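Local coordinates for protein translation initiation factor 4E (Ascaris suum, PDB 3M94) that binds the trimethylguanosine (m2,2,7G) cap of messenger RNA and, as a member of the eIF4E family, probably recruits capped messages for translation initiation, at residues N73-V82 / E159-K167. Sequence-based numbering, arbitrary orientation.
Sequences NVKGGRWLVV and EPIRYEVHK
With chi1 of 71° in Arg78 and 41° in Glu164, each CG sits between its backbone N and carbonyl carbon, and the two extended chains run side by side to a salt bridge. They project from neighbouring antiparallel strands, 77-82 and 161-165, of the curved eIF4E sheet. Backbone bonds in both directions join this pair: Arg78 N reaches Glu164 O at 3.0 Å, and Glu164 N returns to Arg78 O. At the side-chain ends Arg78 NH2 meets the syn side of Glu164 OE1 at 3.0 Å, tilted from both planes, while NE adds a weaker bond to the same oxygen. OE2 of Glu164 pairs with Arg162 NH1 at 2.9 Å, so one carboxylate bridges two arginines and probably eases the repulsion between them on a partly exposed face. Arg78 also lies near the bound cap nucleotide. Between the arginines Leu80 is aliphatic filling, its CD2 lying 3.6 Å from Arg162 NH2 over a face of that guanidinium.

The other face is aromatic and buried against helix 139-153. Tyr163 CB stands 3.6 Å above the centre of the Trp79 six-membered ring, and the tyrosine edge turns toward the five-membered ring, planes 59° apart. Trp79 NE1 is satisfied by Asn142 O and Tyr163 OH by Thr133, so both broad rings can be buried without stranding their polar atoms. Ile161 CD1 packs against Trp79 CE3, extending the apolar side.

Gly77 suits its place because a side chain there would run into Glu164 O and Tyr163 OH. Its CA makes a CH-pi contact over a face of the His166 ring, 3.7 Å from the centroid, while the ring edge at His166 CD2 faces Asn73 O, 3.3 Å away and in the ring plane.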
loop_
_atom_site.group_PDB
_atom_site.type_symbol
_atom_site.label_atom_id
_atom_site.label_comp_id
_atom_site.label_asym_id
_atom_site.label_seq_id
_atom_site.Cartn_x
_atom_site.Cartn_y
_atom_site.Cartn_z
ATOM N N ASN A 73 -12.225 6.628 -0.571
ATOM C CA ASN A 73 -11.385 6.651 0.638
ATOM C C ASN A 73 -11.966 7.497 1.765
ATOM O O ASN A 73 -11.485 7.436 2.905
ATOM C CB ASN A 73 -9.977 7.196 0.321
ATOM C CG ASN A 73 -9.298 6.473 -0.825
ATOM O OD1 ASN A 73 -9.229 5.249 -0.844
ATOM N ND2 ASN A 73 -8.778 7.237 -1.783
ATOM N N VAL A 74 -12.981 8.297 1.439
ATOM C CA VAL A 74 -13.493 9.325 2.355
ATOM C C VAL A 74 -13.987 8.752 3.689
ATOM O O VAL A 74 -13.796 9.377 4.741
ATOM C CB VAL A 74 -14.554 10.249 1.664
ATOM C CG1 VAL A 74 -15.887 9.526 1.437
ATOM C CG2 VAL A 74 -14.751 11.542 2.446
ATOM N N LYS A 75 -14.599 7.565 3.639
ATOM C CA LYS A 75 -15.113 6.880 4.837
ATOM C C LYS A 75 -14.209 5.720 5.272
ATOM O O LYS A 75 -14.591 4.893 6.105
ATOM C CB LYS A 75 -16.531 6.366 4.584
ATOM N N GLY A 76 -13.002 5.683 4.714
ATOM C CA GLY A 76 -12.100 4.563 4.901
ATOM C C GLY A 76 -10.987 4.819 5.889
ATOM O O GLY A 76 -11.062 5.724 6.715
ATOM N N GLY A 77 -9.934 4.019 5.789
ATOM C CA GLY A 77 -8.813 4.126 6.705
ATOM C C GLY A 77 -7.652 3.337 6.167
ATOM O O GLY A 77 -7.657 2.935 4.998
ATOM N N ARG A 78 -6.658 3.117 7.016
ATOM C CA ARG A 78 -5.455 2.438 6.597
ATOM C C ARG A 78 -4.852 1.587 7.701
ATOM O O ARG A 78 -4.893 1.951 8.883
ATOM C CB ARG A 78 -4.413 3.455 6.117
ATOM C CG ARG A 78 -3.815 4.270 7.245
ATOM C CD ARG A 78 -2.804 5.270 6.756
ATOM N NE ARG A 78 -2.159 5.906 7.900
ATOM C CZ ARG A 78 -1.265 6.882 7.817
ATOM N NH1 ARG A 78 -0.903 7.359 6.640
ATOM N NH2 ARG A 78 -0.741 7.393 8.924
ATOM N N TRP A 79 -4.307 0.442 7.309
ATOM C CA TRP A 79 -3.361 -0.272 8.159
ATOM C C TRP A 79 -2.012 0.415 7.975
ATOM O O TRP A 79 -1.569 0.604 6.837
ATOM C CB TRP A 79 -3.265 -1.731 7.737
ATOM C CG TRP A 79 -4.367 -2.554 8.320
ATOM C CD1 TRP A 79 -5.466 -3.023 7.673
ATOM C CD2 TRP A 79 -4.492 -2.964 9.684
ATOM N NE1 TRP A 79 -6.265 -3.724 8.546
ATOM C CE2 TRP A 79 -5.690 -3.691 9.793
ATOM C CE3 TRP A 79 -3.697 -2.793 10.830
ATOM C CZ2 TRP A 79 -6.111 -4.252 10.996
ATOM C CZ3 TRP A 79 -4.122 -3.347 12.021
ATOM C CH2 TRP A 79 -5.312 -4.067 12.094
ATOM N N LEU A 80 -1.383 0.802 9.087
ATOM C CA LEU A 80 -0.103 1.500 9.063
ATOM C C LEU A 80 1.023 0.618 9.595
ATOM O O LEU A 80 0.910 0.040 10.679
ATOM C CB LEU A 80 -0.187 2.799 9.878
ATOM C CG LEU A 80 1.096 3.613 10.092
ATOM C CD1 LEU A 80 1.609 4.230 8.784
ATOM C CD2 LEU A 80 0.881 4.714 11.161
ATOM N N VAL A 81 2.095 0.505 8.812
ATOM C CA VAL A 81 3.305 -0.201 9.237
ATOM C C VAL A 81 4.433 0.841 9.281
ATOM O O VAL A 81 4.792 1.401 8.246
ATOM C CB VAL A 81 3.733 -1.293 8.223
ATOM C CG1 VAL A 81 4.868 -2.137 8.787
ATOM C CG2 VAL A 81 2.553 -2.175 7.788
ATOM N N VAL A 82 4.956 1.129 10.470
ATOM C CA VAL A 82 6.150 1.977 10.582
ATOM C C VAL A 82 7.403 1.129 10.377
ATOM O O VAL A 82 7.491 0.003 10.860
ATOM C CB VAL A 82 6.216 2.803 11.915
ATOM C CG1 VAL A 82 5.056 3.807 11.975
ATOM C CG2 VAL A 82 6.228 1.894 13.159
ATOM N N GLU A 159 6.376 -5.634 16.929
ATOM C CA GLU A 159 6.133 -4.435 16.130
ATOM C C GLU A 159 4.671 -4.299 15.711
ATOM O O GLU A 159 4.313 -4.628 14.581
ATOM C CB GLU A 159 7.071 -4.399 14.922
ATOM C CG GLU A 159 8.543 -4.225 15.305
ATOM C CD GLU A 159 9.504 -4.747 14.246
ATOM O OE1 GLU A 159 9.029 -5.261 13.203
ATOM O OE2 GLU A 159 10.738 -4.643 14.460
ATOM N N PRO A 160 3.820 -3.812 16.634
ATOM C CA PRO A 160 2.399 -3.623 16.369
ATOM C C PRO A 160 2.114 -2.873 15.072
ATOM O O PRO A 160 2.902 -2.047 14.635
ATOM C CB PRO A 160 1.917 -2.790 17.574
ATOM C CG PRO A 160 3.158 -2.309 18.255
ATOM C CD PRO A 160 4.162 -3.377 18.000
ATOM N N ILE A 161 0.999 -3.216 14.448
ATOM C CA ILE A 161 0.500 -2.484 13.314
ATOM C C ILE A 161 -0.882 -2.035 13.735
ATOM O O ILE A 161 -1.518 -2.668 14.599
ATOM C CB ILE A 161 0.510 -3.328 12.015
ATOM C CG1 ILE A 161 -0.349 -4.594 12.140
ATOM C CG2 ILE A 161 1.953 -3.688 11.642
ATOM C CD1 ILE A 161 -0.817 -5.203 10.776
ATOM N N ARG A 162 -1.331 -0.927 13.171
ATOM C CA ARG A 162 -2.589 -0.343 13.598
ATOM C C ARG A 162 -3.441 0.132 12.449
ATOM O O ARG A 162 -2.941 0.505 11.379
ATOM C CB ARG A 162 -2.373 0.777 14.631
ATOM C CG ARG A 162 -1.463 1.908 14.206
ATOM C CD ARG A 162 -1.035 2.736 15.406
ATOM N NE ARG A 162 0.267 3.362 15.169
ATOM C CZ ARG A 162 0.453 4.640 14.840
ATOM N NH1 ARG A 162 -0.577 5.464 14.708
ATOM N NH2 ARG A 162 1.682 5.098 14.644
ATOM N N TYR A 163 -4.742 0.087 12.680
ATOM C CA TYR A 163 -5.698 0.538 11.714
ATOM C C TYR A 163 -6.307 1.819 12.256
ATOM O O TYR A 163 -6.799 1.855 13.385
ATOM C CB TYR A 163 -6.787 -0.515 11.454
ATOM C CG TYR A 163 -7.707 -0.064 10.352
ATOM C CD1 TYR A 163 -7.351 -0.230 9.015
ATOM C CD2 TYR A 163 -8.908 0.593 10.642
ATOM C CE1 TYR A 163 -8.166 0.216 7.994
ATOM C CE2 TYR A 163 -9.733 1.045 9.624
ATOM C CZ TYR A 163 -9.346 0.854 8.302
ATOM O OH TYR A 163 -10.155 1.299 7.292
ATOM N N GLU A 164 -6.269 2.866 11.446
ATOM C CA GLU A 164 -6.787 4.165 11.853
ATOM C C GLU A 164 -7.580 4.795 10.728
ATOM O O GLU A 164 -7.312 4.529 9.553
ATOM C CB GLU A 164 -5.636 5.078 12.261
ATOM C CG GLU A 164 -4.448 4.949 11.334
ATOM C CD GLU A 164 -3.303 5.846 11.702
ATOM O OE1 GLU A 164 -2.948 6.695 10.858
ATOM O OE2 GLU A 164 -2.748 5.700 12.815
ATOM N N VAL A 165 -8.571 5.606 11.100
ATOM C CA VAL A 165 -9.314 6.450 10.151
ATOM C C VAL A 165 -8.320 7.418 9.513
ATOM O O VAL A 165 -7.241 7.657 10.073
ATOM C CB VAL A 165 -10.484 7.215 10.854
ATOM C CG1 VAL A 165 -11.278 8.085 9.862
ATOM C CG2 VAL A 165 -11.423 6.239 11.553
ATOM N N HIS A 166 -8.647 7.934 8.328
ATOM C CA HIS A 166 -7.774 8.905 7.670
ATOM C C HIS A 166 -7.851 10.224 8.415
ATOM O O HIS A 166 -8.951 10.701 8.704
ATOM C CB HIS A 166 -8.135 9.083 6.186
ATOM C CG HIS A 166 -7.837 7.878 5.346
ATOM N ND1 HIS A 166 -6.598 7.273 5.327
ATOM C CD2 HIS A 166 -8.617 7.164 4.500
ATOM C CE1 HIS A 166 -6.627 6.235 4.511
ATOM N NE2 HIS A 166 -7.839 6.149 3.994
ATOM N N LYS A 167 -6.687 10.786 8.740
ATOM C CA LYS A 167 -6.601 12.040 9.497
ATOM C C LYS A 167 -6.639 13.273 8.591
ATOM O O LYS A 167 -5.844 13.405 7.659
ATOM C CB LYS A 167 -5.317 12.089 10.346
#